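Local structure of antigen MTB48, Mycobacterial protein (Mycobacterium smegmatis, 4WJ1) at residues A[214-219]-A[274-279]; A[47-52]-A[154-159]; A[161-166]-A[208-213]. The protein is exported through the ESX-1 type VII secretion system and probably takes part in DNA conjugation, at least in the recipient strain. All blocks are in the same frame, centred on the assembly; numbering follows the deposited sequence.

In the fold
Read from the N terminus, the first segment met is 47-52, on helix 40-96 of the PE part. Contact 2 closes a span of 101 residues by bringing it to 154-159, the first turns of helix 154-178 in the PPE part. That helix runs on to 161-166, which contact 3 pairs with 208-213 on helix 187-230, closing a helical hairpin. The next residues of helix 187-230, 214-219, meet 274-279 in contact 1, where the tail beyond helix 248-272 comes back. The three follow in series, so none nests in or crosses another. In space they adjoin: Leu49 touches both Leu213 and Ile275, joining PE helix, hairpin and tail.

Contact 1 of 3, residues A[214-219]-A[274-279]; sequences AQEATT and QIQEIR
Glu216 carries this contact, reaching from helix 187-230 to the irregular tail 274-279 and taking the backbone N-H of Gln276 on its carboxylate. The evidence for a true hydrogen bond is good: Gln276 N lies 2.6 Å from Glu216 OE1, the N-H points at the oxygen at 172°, and the oxygen is approached almost in line with its C-O bond. A bend at chi2 (-49°) curls the Glu216 chain so that OE1 meets the tail at the Ile275-Gln276 junction. The same oxygen is therefore hemmed in by carbon, with Ile275 CB 3.3 Å and Gln276 CG 3.1 Å from Glu216 OE1.

The tight part continues on the inner side. Ile275 CG2 rests 3.6 Å from Glu216 O, while the Ile275 side chain, set by a chi1 of 60°, also packs on Val45, Lys48 and Leu49 of helix 40-96, CD1 lying against the last two. Further along the tail, buried Ile278 sends CD1 to within 4.1 Å of Glu216 CG, and it also touches Arg212 and Glu209, one and two turns back on that helix.

At the outer margin the fit is slacker. Thr219 CG2 comes no nearer than 3.9 Å to Gln274 O; Gln274, an exposed residue, has its CB turned away from the helix, and its carbonyl makes the contact. Gln276 is exposed too; its side chain crosses that of Glu216 at about a right angle, with CG rather than the amide against the carboxylate.

Two isoleucines thus settle into the groove between helices 40-96 and 187-230, while one carboxylate-to-backbone bond fixes the tail between them. Because the donor is a main-chain N-H, the grip on Gln276 depends on the tail's backbone position, and a carboxylate used as acceptor here is consistent with an ionised Glu216.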
loop_
_atom_site.group_PDB
_atom_site.type_symbol
_atom_site.label_atom_id
_atom_site.label_comp_id
_atom_site.label_asym_id
_atom_site.label_seq_id
_atom_site.Cartn_x
_atom_site.Cartn_y
_atom_site.Cartn_z
ATOM N N ALA A 214 7.889 5.204 -2.352
ATOM C CA ALA A 214 8.391 6.162 -3.310
ATOM C C ALA A 214 9.770 6.683 -2.900
ATOM O O ALA A 214 10.645 6.839 -3.739
ATOM C CB ALA A 214 7.400 7.311 -3.484
ATOM N N GLN A 215 9.979 6.936 -1.614
ATOM C CA GLN A 215 11.284 7.415 -1.170
ATOM C C GLN A 215 12.338 6.343 -1.414
ATOM O O GLN A 215 13.443 6.643 -1.869
ATOM C CB GLN A 215 11.263 7.820 0.308
ATOM C CG GLN A 215 10.508 9.126 0.589
ATOM C CD GLN A 215 10.404 9.462 2.093
ATOM O OE1 GLN A 215 10.192 8.579 2.941
ATOM N NE2 GLN A 215 10.543 10.749 2.418
ATOM N N GLU A 216 11.991 5.093 -1.126
ATOM C CA GLU A 216 12.904 3.988 -1.367
ATOM C C GLU A 216 13.235 3.894 -2.859
ATOM O O GLU A 216 14.394 3.735 -3.234
ATOM C CB GLU A 216 12.312 2.676 -0.852
ATOM C CG GLU A 216 12.081 2.630 0.674
ATOM C CD GLU A 216 13.305 3.088 1.469
ATOM O OE1 GLU A 216 14.154 2.236 1.796
ATOM O OE2 GLU A 216 13.424 4.297 1.768
ATOM N N ALA A 217 12.218 4.022 -3.707
ATOM C CA ALA A 217 12.424 3.984 -5.152
ATOM C C ALA A 217 13.272 5.175 -5.605
ATOM O O ALA A 217 14.156 5.032 -6.450
ATOM C CB ALA A 217 11.079 3.965 -5.893
ATOM N N THR A 218 12.999 6.345 -5.034
ATOM C CA THR A 218 13.790 7.535 -5.311
ATOM C C THR A 218 15.252 7.294 -4.967
ATOM O O THR A 218 16.159 7.644 -5.718
ATOM C CB THR A 218 13.278 8.739 -4.517
ATOM O OG1 THR A 218 12.010 9.153 -5.042
ATOM C CG2 THR A 218 14.268 9.897 -4.596
ATOM N N THR A 219 15.475 6.686 -3.818
ATOM C CA THR A 219 16.823 6.367 -3.384
ATOM C C THR A 219 17.522 5.491 -4.419
ATOM O O THR A 219 18.682 5.710 -4.751
ATOM C CB THR A 219 16.780 5.692 -2.015
ATOM O OG1 THR A 219 16.445 6.690 -1.047
ATOM C CG2 THR A 219 18.123 5.083 -1.653
ATOM N N GLN A 274 20.920 0.965 -1.185
ATOM C CA GLN A 274 20.355 0.171 -0.094
ATOM C C GLN A 274 19.023 0.753 0.341
ATOM O O GLN A 274 18.919 1.947 0.607
ATOM C CB GLN A 274 21.297 0.119 1.105
ATOM C CG GLN A 274 22.401 -0.907 0.999
ATOM C CD GLN A 274 23.343 -0.840 2.180
ATOM O OE1 GLN A 274 24.460 -0.331 2.064
ATOM N NE2 GLN A 274 22.897 -1.349 3.334
ATOM N N ILE A 275 18.007 -0.096 0.412
ATOM C CA ILE A 275 16.672 0.337 0.799
ATOM C C ILE A 275 16.139 -0.521 1.932
ATOM O O ILE A 275 16.644 -1.618 2.183
ATOM C CB ILE A 275 15.707 0.252 -0.371
ATOM C CG1 ILE A 275 15.640 -1.194 -0.858
ATOM C CG2 ILE A 275 16.149 1.169 -1.482
ATOM C CD1 ILE A 275 14.636 -1.404 -1.940
ATOM N N GLN A 276 15.116 -0.031 2.621
ATOM C CA GLN A 276 14.551 -0.799 3.719
ATOM C C GLN A 276 13.180 -1.359 3.357
ATOM O O GLN A 276 12.437 -0.769 2.563
ATOM C CB GLN A 276 14.468 0.041 4.993
ATOM C CG GLN A 276 14.377 1.544 4.785
ATOM C CD GLN A 276 14.488 2.315 6.099
ATOM O OE1 GLN A 276 15.531 2.288 6.762
ATOM N NE2 GLN A 276 13.407 2.999 6.485
ATOM N N GLU A 277 12.879 -2.520 3.928
ATOM C CA GLU A 277 11.617 -3.214 3.722
ATOM C C GLU A 277 10.446 -2.362 4.195
ATOM O O GLU A 277 10.521 -1.706 5.229
ATOM C CB GLU A 277 11.626 -4.560 4.459
ATOM C CG GLU A 277 10.415 -5.438 4.176
ATOM C CD GLU A 277 10.421 -6.739 4.966
ATOM O OE1 GLU A 277 11.430 -7.030 5.655
ATOM O OE2 GLU A 277 9.406 -7.467 4.901
ATOM N N ILE A 278 9.378 -2.354 3.408
ATOM C CA ILE A 278 8.140 -1.699 3.786
ATOM C C ILE A 278 7.273 -2.764 4.419
ATOM O O ILE A 278 6.881 -3.723 3.748
ATOM C CB ILE A 278 7.407 -1.078 2.576
ATOM C CG1 ILE A 278 8.352 -0.195 1.757
ATOM C CG2 ILE A 278 6.204 -0.280 3.029
ATOM C CD1 ILE A 278 8.831 1.024 2.509
ATOM N N ARG A 279 6.997 -2.628 5.709
ATOM C CA ARG A 279 6.154 -3.610 6.376
ATOM C C ARG A 279 4.866 -2.991 6.891
ATOM O O ARG A 279 4.801 -2.565 8.032
ATOM C CB ARG A 279 6.917 -4.274 7.515
ATOM C CG ARG A 279 7.196 -5.739 7.251
ATOM C CD ARG A 279 8.505 -6.168 7.877
ATOM N NE ARG A 279 8.478 -7.577 8.253
ATOM C CZ ARG A 279 9.457 -8.188 8.908
ATOM N NH1 ARG A 279 10.545 -7.510 9.249
ATOM N NH2 ARG A 279 9.351 -9.477 9.209
#

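Contact 2 of 3, residues A[47-52]-A[154-159]; sequences SKLMAS and LSMKYF
Met50 and Phe159 run past one another in opposite directions, and the methyl of Met50 sits over one face of the Phe159 ring. Both Met50 and Met156 are selenomethionines. Met50 CE stands 3.7 Å from the centroid of the Phe159 ring and 23° off its normal, which makes this a CH-pi contact, displaced toward the rim where Met50 CE approaches Phe159 CZ at 3.4 Å. The selenium follows at a slant: Met50 SE is 4.8 Å from the centroid of the Phe159 ring, giving the pair a Met-aromatic character as well. With CG anti to the backbone N (chi1 166°), the Phe159 ring is carried across toward helix 40-96.

Such reach is needed, since the axes of the two helical segments come no closer than 12.6 Å and their directions differ by 30°. This is wide for helices in direct contact. Mostly long side chains span the gap, joining the PE part to the PPE part inside an elongated helical bundle, and helix 187-230 helps fill the space: Leu49 also packs on Leu213, Glu216 and Phe220, and Met156 on Val221.

Met156 meets the opposite segment with the end of a chain folded at both outer torsions. Its selenium faces the Met50 methyl, SE of Met156 to CE of Met50 being 3.8 Å. The Met156 and Leu49 side chains cross obliquely, with Met156 CE and Leu49 CD1 3.6 Å apart. Leu49 adds its main-chain O to the surroundings of the phenyl ring, 4.0 Å from Phe159 CZ and at an oblique angle. Beyond the two segments, the Phe159 ring also touches Ala53 and meets the Trp163 indole.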
loop_
_atom_site.group_PDB
_atom_site.type_symbol
_atom_site.label_atom_id
_atom_site.label_comp_id
_atom_site.label_asym_id
_atom_site.label_seq_id
_atom_site.Cartn_x
_atom_site.Cartn_y
_atom_site.Cartn_z
ATOM N N SER A 47 14.049 -6.263 -6.862
ATOM C CA SER A 47 13.167 -7.308 -6.405
ATOM C C SER A 47 12.636 -6.954 -5.014
ATOM O O SER A 47 11.533 -7.367 -4.640
ATOM C CB SER A 47 13.883 -8.656 -6.395
ATOM O OG SER A 47 14.938 -8.644 -5.457
ATOM N N LYS A 48 13.408 -6.172 -4.262
ATOM C CA LYS A 48 12.959 -5.691 -2.951
ATOM C C LYS A 48 11.804 -4.719 -3.113
ATOM O O LYS A 48 10.761 -4.879 -2.483
ATOM C CB LYS A 48 14.106 -5.027 -2.182
ATOM C CG LYS A 48 15.167 -6.021 -1.741
ATOM C CD LYS A 48 16.211 -5.420 -0.822
ATOM C CE LYS A 48 17.222 -6.487 -0.410
ATOM N NZ LYS A 48 18.225 -5.982 0.562
ATOM N N LEU A 49 11.981 -3.717 -3.968
ATOM C CA LEU A 49 10.928 -2.744 -4.190
ATOM C C LEU A 49 9.666 -3.402 -4.720
ATOM O O LEU A 49 8.568 -3.022 -4.337
ATOM C CB LEU A 49 11.381 -1.657 -5.151
ATOM C CG LEU A 49 12.435 -0.720 -4.581
ATOM C CD1 LEU A 49 13.033 0.153 -5.694
ATOM C CD2 LEU A 49 11.843 0.137 -3.484
HETATM N N MSE A 50 9.817 -4.383 -5.603
HETATM C CA MSE A 50 8.653 -5.068 -6.141
HETATM C C MSE A 50 7.946 -5.841 -5.022
HETATM O O MSE A 50 6.719 -5.927 -4.985
HETATM C CB MSE A 50 9.048 -6.015 -7.277
HETATM C CG MSE A 50 9.573 -5.339 -8.535
HETATM SE SE MSE A 50 8.477 -3.846 -9.197
HETATM C CE MSE A 50 9.535 -2.416 -8.385
ATOM N N ALA A 51 8.729 -6.401 -4.112
ATOM C CA ALA A 51 8.168 -7.212 -3.041
ATOM C C ALA A 51 7.366 -6.325 -2.091
ATOM O O ALA A 51 6.272 -6.679 -1.675
ATOM C CB ALA A 51 9.262 -7.955 -2.295
ATOM N N SER A 52 7.911 -5.158 -1.776
ATOM C CA SER A 52 7.196 -4.183 -0.980
ATOM C C SER A 52 5.906 -3.748 -1.668
ATOM O O SER A 52 4.863 -3.689 -1.032
ATOM C CB SER A 52 8.084 -2.974 -0.700
ATOM O OG SER A 52 9.125 -3.323 0.211
ATOM N N LEU A 154 13.647 4.824 -16.525
ATOM C CA LEU A 154 12.352 5.470 -16.704
ATOM C C LEU A 154 11.195 4.679 -16.123
ATOM O O LEU A 154 10.245 5.274 -15.612
ATOM C CB LEU A 154 12.089 5.724 -18.189
ATOM C CG LEU A 154 13.093 6.669 -18.841
ATOM C CD1 LEU A 154 12.814 6.790 -20.333
ATOM C CD2 LEU A 154 13.017 8.020 -18.153
ATOM N N SER A 155 11.253 3.351 -16.237
ATOM C CA SER A 155 10.198 2.502 -15.684
ATOM C C SER A 155 10.137 2.674 -14.167
ATOM O O SER A 155 9.088 2.999 -13.609
ATOM C CB SER A 155 10.421 1.032 -16.040
ATOM O OG SER A 155 9.367 0.227 -15.527
HETATM N N MSE A 156 11.286 2.491 -13.522
HETATM C CA MSE A 156 11.406 2.669 -12.089
HETATM C C MSE A 156 11.002 4.069 -11.662
HETATM O O MSE A 156 10.323 4.239 -10.651
HETATM C CB MSE A 156 12.830 2.350 -11.632
HETATM C CG MSE A 156 13.095 0.850 -11.579
HETATM SE SE MSE A 156 11.787 -0.115 -10.472
HETATM C CE MSE A 156 11.779 1.026 -8.920
ATOM N N LYS A 157 11.376 5.071 -12.445
ATOM C CA LYS A 157 11.010 6.440 -12.098
ATOM C C LYS A 157 9.504 6.644 -12.206
ATOM O O LYS A 157 8.919 7.364 -11.413
ATOM C CB LYS A 157 11.757 7.443 -12.974
ATOM C CG LYS A 157 13.204 7.647 -12.528
ATOM C CD LYS A 157 14.056 8.324 -13.588
ATOM C CE LYS A 157 15.460 8.591 -13.056
ATOM N NZ LYS A 157 16.443 8.839 -14.159
ATOM N N TYR A 158 8.862 5.990 -13.164
ATOM C CA TYR A 158 7.425 6.137 -13.283
ATOM C C TYR A 158 6.715 5.424 -12.110
ATOM O O TYR A 158 5.730 5.914 -11.560
ATOM C CB TYR A 158 6.943 5.586 -14.608
ATOM C CG TYR A 158 5.519 5.943 -14.877
ATOM C CD1 TYR A 158 5.064 7.229 -14.643
ATOM C CD2 TYR A 158 4.619 4.997 -15.366
ATOM C CE1 TYR A 158 3.747 7.571 -14.881
ATOM C CE2 TYR A 158 3.301 5.328 -15.604
ATOM C CZ TYR A 158 2.872 6.621 -15.365
ATOM O OH TYR A 158 1.562 6.961 -15.609
ATOM N N PHE A 159 7.236 4.249 -11.773
ATOM C CA PHE A 159 6.815 3.462 -10.637
ATOM C C PHE A 159 6.895 4.328 -9.395
ATOM O O PHE A 159 5.943 4.408 -8.620
ATOM C CB PHE A 159 7.708 2.211 -10.546
ATOM C CG PHE A 159 7.619 1.439 -9.229
ATOM C CD1 PHE A 159 8.431 1.771 -8.155
ATOM C CD2 PHE A 159 6.793 0.326 -9.114
ATOM C CE1 PHE A 159 8.390 1.039 -6.980
ATOM C CE2 PHE A 159 6.740 -0.407 -7.941
ATOM C CZ PHE A 159 7.537 -0.048 -6.868
#

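Contact 3 of 3, residues A[161-166]-A[208-213]; sequences DQWRDY and AECGRL
In the helical hairpin of the PPE part, helices 154-178 and 187-230 run antiparallel, and Trp163 packs into the second of them against Cys210 and Leu213. The segment axes approach to 7.4 Å at 157°, and the backbones bear out this close packing: CA of Arg164 and CA of Gly211 are only 5.2 Å apart, and Cys210 CB rests 3.5 Å from Trp163 O.

Two different sides of the indole are used. Leu213 CD2 sits over one face, 3.5 Å from the centroid of the five-membered ring of Trp163 and 12° off its normal, a well-centred CH-pi contact. Cys210 SG comes instead to the edge, in the ring plane, 3.7 Å from Trp163 CE3. Cys210 SG also lies at the edge of a second ring, 3.8 Å from Tyr166 CD2, so one sulfur touches the edges of both aromatics. The Tyr166 hydroxyl is engaged elsewhere, hydrogen-bonded to Pro27 O.

Arg164, whose CB is turned away from helix 187-230, joins Asp161 and Asp165 in a salt-bridge network; Asp165 OD1 lies in the guanidinium plane, 3.1 Å from Arg164 NE.

Helix 40-96 completes the surroundings, with Ala53, Leu56 and Phe60 against Trp163 and Leu49 against Leu213, while Pro30 of an N-terminal loop touches both Trp163 and Tyr166.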
loop_
_atom_site.group_PDB
_atom_site.type_symbol
_atom_site.label_atom_id
_atom_site.label_comp_id
_atom_site.label_asym_id
_atom_site.label_seq_id
_atom_site.Cartn_x
_atom_site.Cartn_y
_atom_site.Cartn_z
ATOM N N ASP A 161 6.943 7.636 -9.238
ATOM C CA ASP A 161 5.925 8.673 -9.333
ATOM C C ASP A 161 4.539 8.127 -8.992
ATOM O O ASP A 161 3.747 8.794 -8.321
ATOM C CB ASP A 161 5.902 9.278 -10.740
ATOM C CG ASP A 161 7.165 10.060 -11.075
ATOM O OD1 ASP A 161 7.964 10.355 -10.169
ATOM O OD2 ASP A 161 7.347 10.395 -12.261
ATOM N N GLN A 162 4.238 6.918 -9.455
ATOM C CA GLN A 162 2.906 6.371 -9.257
ATOM C C GLN A 162 2.608 6.096 -7.784
ATOM O O GLN A 162 1.502 6.318 -7.311
ATOM C CB GLN A 162 2.733 5.086 -10.051
ATOM C CG GLN A 162 2.643 5.259 -11.540
ATOM C CD GLN A 162 2.293 3.967 -12.208
ATOM O OE1 GLN A 162 1.139 3.732 -12.516
ATOM N NE2 GLN A 162 3.288 3.101 -12.416
ATOM N N TRP A 163 3.608 5.594 -7.075
ATOM C CA TRP A 163 3.442 5.275 -5.683
ATOM C C TRP A 163 3.355 6.557 -4.889
ATOM O O TRP A 163 2.468 6.707 -4.040
ATOM C CB TRP A 163 4.571 4.380 -5.192
ATOM C CG TRP A 163 4.251 2.961 -5.489
ATOM C CD1 TRP A 163 4.747 2.190 -6.508
ATOM C CD2 TRP A 163 3.313 2.134 -4.786
ATOM N NE1 TRP A 163 4.193 0.927 -6.466
ATOM C CE2 TRP A 163 3.307 0.872 -5.418
ATOM C CE3 TRP A 163 2.488 2.334 -3.675
ATOM C CZ2 TRP A 163 2.508 -0.172 -4.981
ATOM C CZ3 TRP A 163 1.700 1.296 -3.242
ATOM C CH2 TRP A 163 1.713 0.058 -3.890
ATOM N N ARG A 164 4.243 7.494 -5.183
ATOM C CA ARG A 164 4.221 8.775 -4.499
ATOM C C ARG A 164 2.842 9.413 -4.595
ATOM O O ARG A 164 2.320 9.947 -3.619
ATOM C CB ARG A 164 5.263 9.716 -5.082
ATOM C CG ARG A 164 5.278 11.096 -4.457
ATOM C CD ARG A 164 6.048 12.061 -5.343
ATOM N NE ARG A 164 5.337 12.268 -6.599
ATOM C CZ ARG A 164 5.921 12.476 -7.775
ATOM N NH1 ARG A 164 7.247 12.511 -7.861
ATOM N NH2 ARG A 164 5.173 12.641 -8.864
ATOM N N ASP A 165 2.237 9.321 -5.769
ATOM C CA ASP A 165 0.990 10.026 -5.997
ATOM C C ASP A 165 -0.206 9.281 -5.499
ATOM O O ASP A 165 -1.303 9.836 -5.432
ATOM C CB ASP A 165 0.823 10.311 -7.466
ATOM C CG ASP A 165 1.815 11.321 -7.956
ATOM O OD1 ASP A 165 2.316 12.151 -7.169
ATOM O OD2 ASP A 165 2.086 11.290 -9.143
ATOM N N TYR A 166 0.002 8.021 -5.146
ATOM C CA TYR A 166 -1.077 7.204 -4.623
ATOM C C TYR A 166 -1.310 7.521 -3.150
ATOM O O TYR A 166 -2.366 7.226 -2.604
ATOM C CB TYR A 166 -0.761 5.730 -4.799
ATOM C CG TYR A 166 -1.981 4.845 -4.771
ATOM C CD1 TYR A 166 -3.057 5.098 -5.615
ATOM C CD2 TYR A 166 -2.054 3.748 -3.918
ATOM C CE1 TYR A 166 -4.171 4.290 -5.604
ATOM C CE2 TYR A 166 -3.162 2.929 -3.912
ATOM C CZ TYR A 166 -4.214 3.206 -4.759
ATOM O OH TYR A 166 -5.318 2.399 -4.771
ATOM N N ALA A 208 0.895 6.951 3.815
ATOM C CA ALA A 208 2.249 7.290 4.227
ATOM C C ALA A 208 3.239 6.222 3.801
ATOM O O ALA A 208 4.400 6.541 3.518
ATOM C CB ALA A 208 2.316 7.486 5.732
ATOM N N GLU A 209 2.787 4.963 3.785
ATOM C CA GLU A 209 3.628 3.856 3.327
ATOM C C GLU A 209 3.877 3.987 1.829
ATOM O O GLU A 209 4.950 3.664 1.347
ATOM C CB GLU A 209 3.000 2.496 3.627
ATOM C CG GLU A 209 2.764 2.190 5.113
ATOM C CD GLU A 209 4.038 1.914 5.899
ATOM O OE1 GLU A 209 5.142 2.124 5.368
ATOM O OE2 GLU A 209 3.935 1.499 7.075
ATOM N N CYS A 210 2.872 4.458 1.105
ATOM C CA CYS A 210 3.037 4.792 -0.295
ATOM C C CYS A 210 4.170 5.799 -0.434
ATOM O O CYS A 210 5.022 5.656 -1.301
ATOM C CB CYS A 210 1.735 5.343 -0.877
ATOM S SG CYS A 210 0.477 4.085 -1.116
ATOM N N GLY A 211 4.193 6.790 0.455
ATOM C CA GLY A 211 5.246 7.785 0.471
ATOM C C GLY A 211 6.600 7.132 0.714
ATOM O O GLY A 211 7.587 7.449 0.052
ATOM N N ARG A 212 6.639 6.195 1.652
ATOM C CA ARG A 212 7.885 5.532 1.996
ATOM C C ARG A 212 8.404 4.667 0.845
ATOM O O ARG A 212 9.612 4.589 0.628
ATOM C CB ARG A 212 7.715 4.686 3.272
ATOM C CG ARG A 212 7.430 5.527 4.529
ATOM C CD ARG A 212 7.382 4.700 5.827
ATOM N NE ARG A 212 8.623 3.954 6.013
ATOM C CZ ARG A 212 8.696 2.650 6.279
ATOM N NH1 ARG A 212 7.586 1.926 6.420
ATOM N NH2 ARG A 212 9.889 2.071 6.417
ATOM N N LEU A 213 7.509 4.016 0.109
ATOM C CA LEU A 213 7.961 3.180 -0.999
ATOM C C LEU A 213 8.553 4.084 -2.091
ATOM O O LEU A 213 9.612 3.799 -2.644
ATOM C CB LEU A 213 6.817 2.320 -1.542
ATOM C CG LEU A 213 7.143 1.499 -2.791
ATOM C CD1 LEU A 213 8.401 0.689 -2.576
ATOM C CD2 LEU A 213 5.966 0.600 -3.184
#